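Local coordinates for protein D-alanyl-D-alanine carboxypeptidase (Streptococcus pneumoniae R6, PDB 1XP4) that probably removes the terminal D-alanine from peptidoglycan precursor peptides, acting as a serine-type D-Ala-D-Ala carboxypeptidase in cell wall synthesis, at residues I39-K44 against G222-T227. Numbering follows the deposited sequence.
Sequences IASITK and GLKTGT. With SO4 (sulfate ion), chain E.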
loop_
_atom_site.group_PDB
_atom_site.type_symbol
_atom_site.label_atom_id
_atom_site.label_comp_id
_atom_site.label_asym_id
_atom_site.label_seq_id
_atom_site.Cartn_x
_atom_site.Cartn_y
_atom_site.Cartn_z
ATOM N N ILE A 39 -10.782 -8.176 7.425
ATOM C CA ILE A 39 -10.065 -6.902 7.340
ATOM C C ILE A 39 -10.995 -5.703 7.208
ATOM O O ILE A 39 -10.546 -4.567 7.044
ATOM C CB ILE A 39 -9.094 -6.896 6.148
ATOM C CG1 ILE A 39 -9.860 -7.206 4.860
ATOM C CG2 ILE A 39 -7.981 -7.919 6.382
ATOM C CD1 ILE A 39 -9.035 -7.071 3.609
ATOM N N ALA A 40 -12.294 -5.971 7.292
ATOM C CA ALA A 40 -13.313 -4.937 7.186
ATOM C C ALA A 40 -12.985 -3.979 6.052
ATOM O O ALA A 40 -12.477 -4.400 5.010
ATOM C CB ALA A 40 -13.439 -4.186 8.501
ATOM N N SER A 41 -13.267 -2.694 6.273
ATOM C CA SER A 41 -13.055 -1.630 5.283
ATOM C C SER A 41 -11.672 -1.503 4.667
ATOM O O SER A 41 -11.487 -0.707 3.747
ATOM C CB SER A 41 -13.450 -0.266 5.867
ATOM O OG SER A 41 -14.852 -0.067 5.831
ATOM N N ILE A 42 -10.693 -2.245 5.171
ATOM C CA ILE A 42 -9.363 -2.172 4.585
ATOM C C ILE A 42 -9.528 -2.700 3.164
ATOM O O ILE A 42 -8.718 -2.437 2.279
ATOM C CB ILE A 42 -8.346 -3.025 5.385
ATOM C CG1 ILE A 42 -8.056 -2.344 6.729
ATOM C CG2 ILE A 42 -7.053 -3.185 4.610
ATOM C CD1 ILE A 42 -7.064 -3.096 7.602
ATOM N N THR A 43 -10.624 -3.414 2.956
ATOM C CA THR A 43 -10.964 -3.992 1.664
ATOM C C THR A 43 -10.973 -2.957 0.538
ATOM O O THR A 43 -10.556 -3.234 -0.591
ATOM C CB THR A 43 -12.364 -4.664 1.729
ATOM O OG1 THR A 43 -12.326 -5.771 2.644
ATOM C CG2 THR A 43 -12.794 -5.155 0.353
ATOM N N LYS A 44 -11.451 -1.761 0.854
ATOM C CA LYS A 44 -11.542 -0.690 -0.123
ATOM C C LYS A 44 -10.227 -0.321 -0.822
ATOM O O LYS A 44 -10.230 0.448 -1.782
ATOM C CB LYS A 44 -12.158 0.540 0.540
ATOM C CG LYS A 44 -13.567 0.296 1.071
ATOM C CD LYS A 44 -14.166 1.557 1.673
ATOM C CE LYS A 44 -15.639 1.377 2.043
ATOM N NZ LYS A 44 -15.840 0.463 3.202
ATOM N N GLY A 222 -1.629 8.077 5.541
ATOM C CA GLY A 222 -2.499 6.973 5.093
ATOM C C GLY A 222 -2.696 5.944 6.208
ATOM O O GLY A 222 -2.129 6.060 7.273
ATOM N N LEU A 223 -3.503 4.884 5.941
ATOM C CA LEU A 223 -3.928 4.554 4.583
ATOM C C LEU A 223 -5.410 4.183 4.508
ATOM O O LEU A 223 -6.111 4.543 3.578
ATOM C CB LEU A 223 -3.102 3.347 4.131
ATOM C CG LEU A 223 -3.185 3.107 2.619
ATOM C CD1 LEU A 223 -2.604 4.271 1.812
ATOM C CD2 LEU A 223 -2.419 1.860 2.177
ATOM N N LYS A 224 -5.851 3.384 5.504
ATOM C CA LYS A 224 -7.254 2.941 5.547
ATOM C C LYS A 224 -7.617 2.217 6.854
ATOM O O LYS A 224 -7.007 1.240 7.236
ATOM C CB LYS A 224 -7.546 1.986 4.389
ATOM C CG LYS A 224 -9.053 1.804 4.189
ATOM C CD LYS A 224 -9.749 3.078 3.732
ATOM C CE LYS A 224 -11.261 3.033 3.985
ATOM N NZ LYS A 224 -11.475 2.761 5.401
ATOM N N THR A 225 -8.640 2.734 7.561
ATOM C CA THR A 225 -9.089 2.021 8.752
ATOM C C THR A 225 -10.094 0.925 8.417
ATOM O O THR A 225 -10.507 0.741 7.288
ATOM C CB THR A 225 -9.713 2.978 9.765
ATOM O OG1 THR A 225 -10.643 3.866 9.144
ATOM C CG2 THR A 225 -8.630 3.771 10.481
ATOM N N GLY A 226 -10.373 0.091 9.407
ATOM C CA GLY A 226 -11.361 -0.951 9.210
ATOM C C GLY A 226 -11.829 -1.501 10.535
ATOM O O GLY A 226 -11.016 -1.826 11.403
ATOM N N THR A 227 -13.143 -1.589 10.703
ATOM C CA THR A 227 -13.712 -2.125 11.934
ATOM C C THR A 227 -14.933 -2.973 11.648
ATOM O O THR A 227 -15.830 -2.586 10.905
ATOM C CB THR A 227 -14.095 -1.021 12.913
ATOM O OG1 THR A 227 -13.013 -0.087 13.020
ATOM C CG2 THR A 227 -14.364 -1.619 14.285
HETATM S S SO4 E . -14.238 2.362 9.543
HETATM O O1 SO4 E . -15.070 3.516 9.949
HETATM O O2 SO4 E . -13.300 2.779 8.487
HETATM O O3 SO4 E . -13.470 1.855 10.699
HETATM O O4 SO4 E . -15.123 1.305 9.016
#
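Lys224 reaches from strand 220-228 across the turn that carries Ser41, and its aliphatic chain makes much of the contact. Its CB points toward the turn, and CG sits 3.5 Å from Ser41 O. With CG anti to the backbone N (chi1 -165°), bends at chi2 and chi4 turn the chain along Ser41 and bring NZ back over Thr225 O. CE passes 4.0 Å from Lys44 CD, the two lysine chains running past each other at a slant. NZ ends 3.6 Å from Ser41 CB and donates a 2.9 Å hydrogen bond to Thr225 O, from above the carbonyl plane rather than along a lone pair; Ser104 OG is a weak further partner, and sulfate O2 lies nearby.

The turn holds the SxxK motif and the strand the KTG motif of the penicillin-binding protein fold, with Ser41 the predicted acylated nucleophile, Lys44 the predicted proton acceptor and Lys224 predicted to bind substrate. Lys44 NZ hydrogen-bonds Ser41 OG at 2.9 Å and Asn106 OD1, while Ser41 OG also hydrogen-bonds Ser104 OG, a further predicted active-site residue.

Gly226 brings no side chain between strand and turn, and its CA lies 3.9 Å from Ser41 N. Beside it, Ala40 CB rests 3.4 Å from Thr227 N. A sulfate, probably from the crystallisation liquor, sits beside Ser41 OG. Thr225 OG1, also bonded to Thr206, is 2.9 Å from sulfate O2, and Thr227 OG1, also bonded to Arg263, approaches sulfate O3.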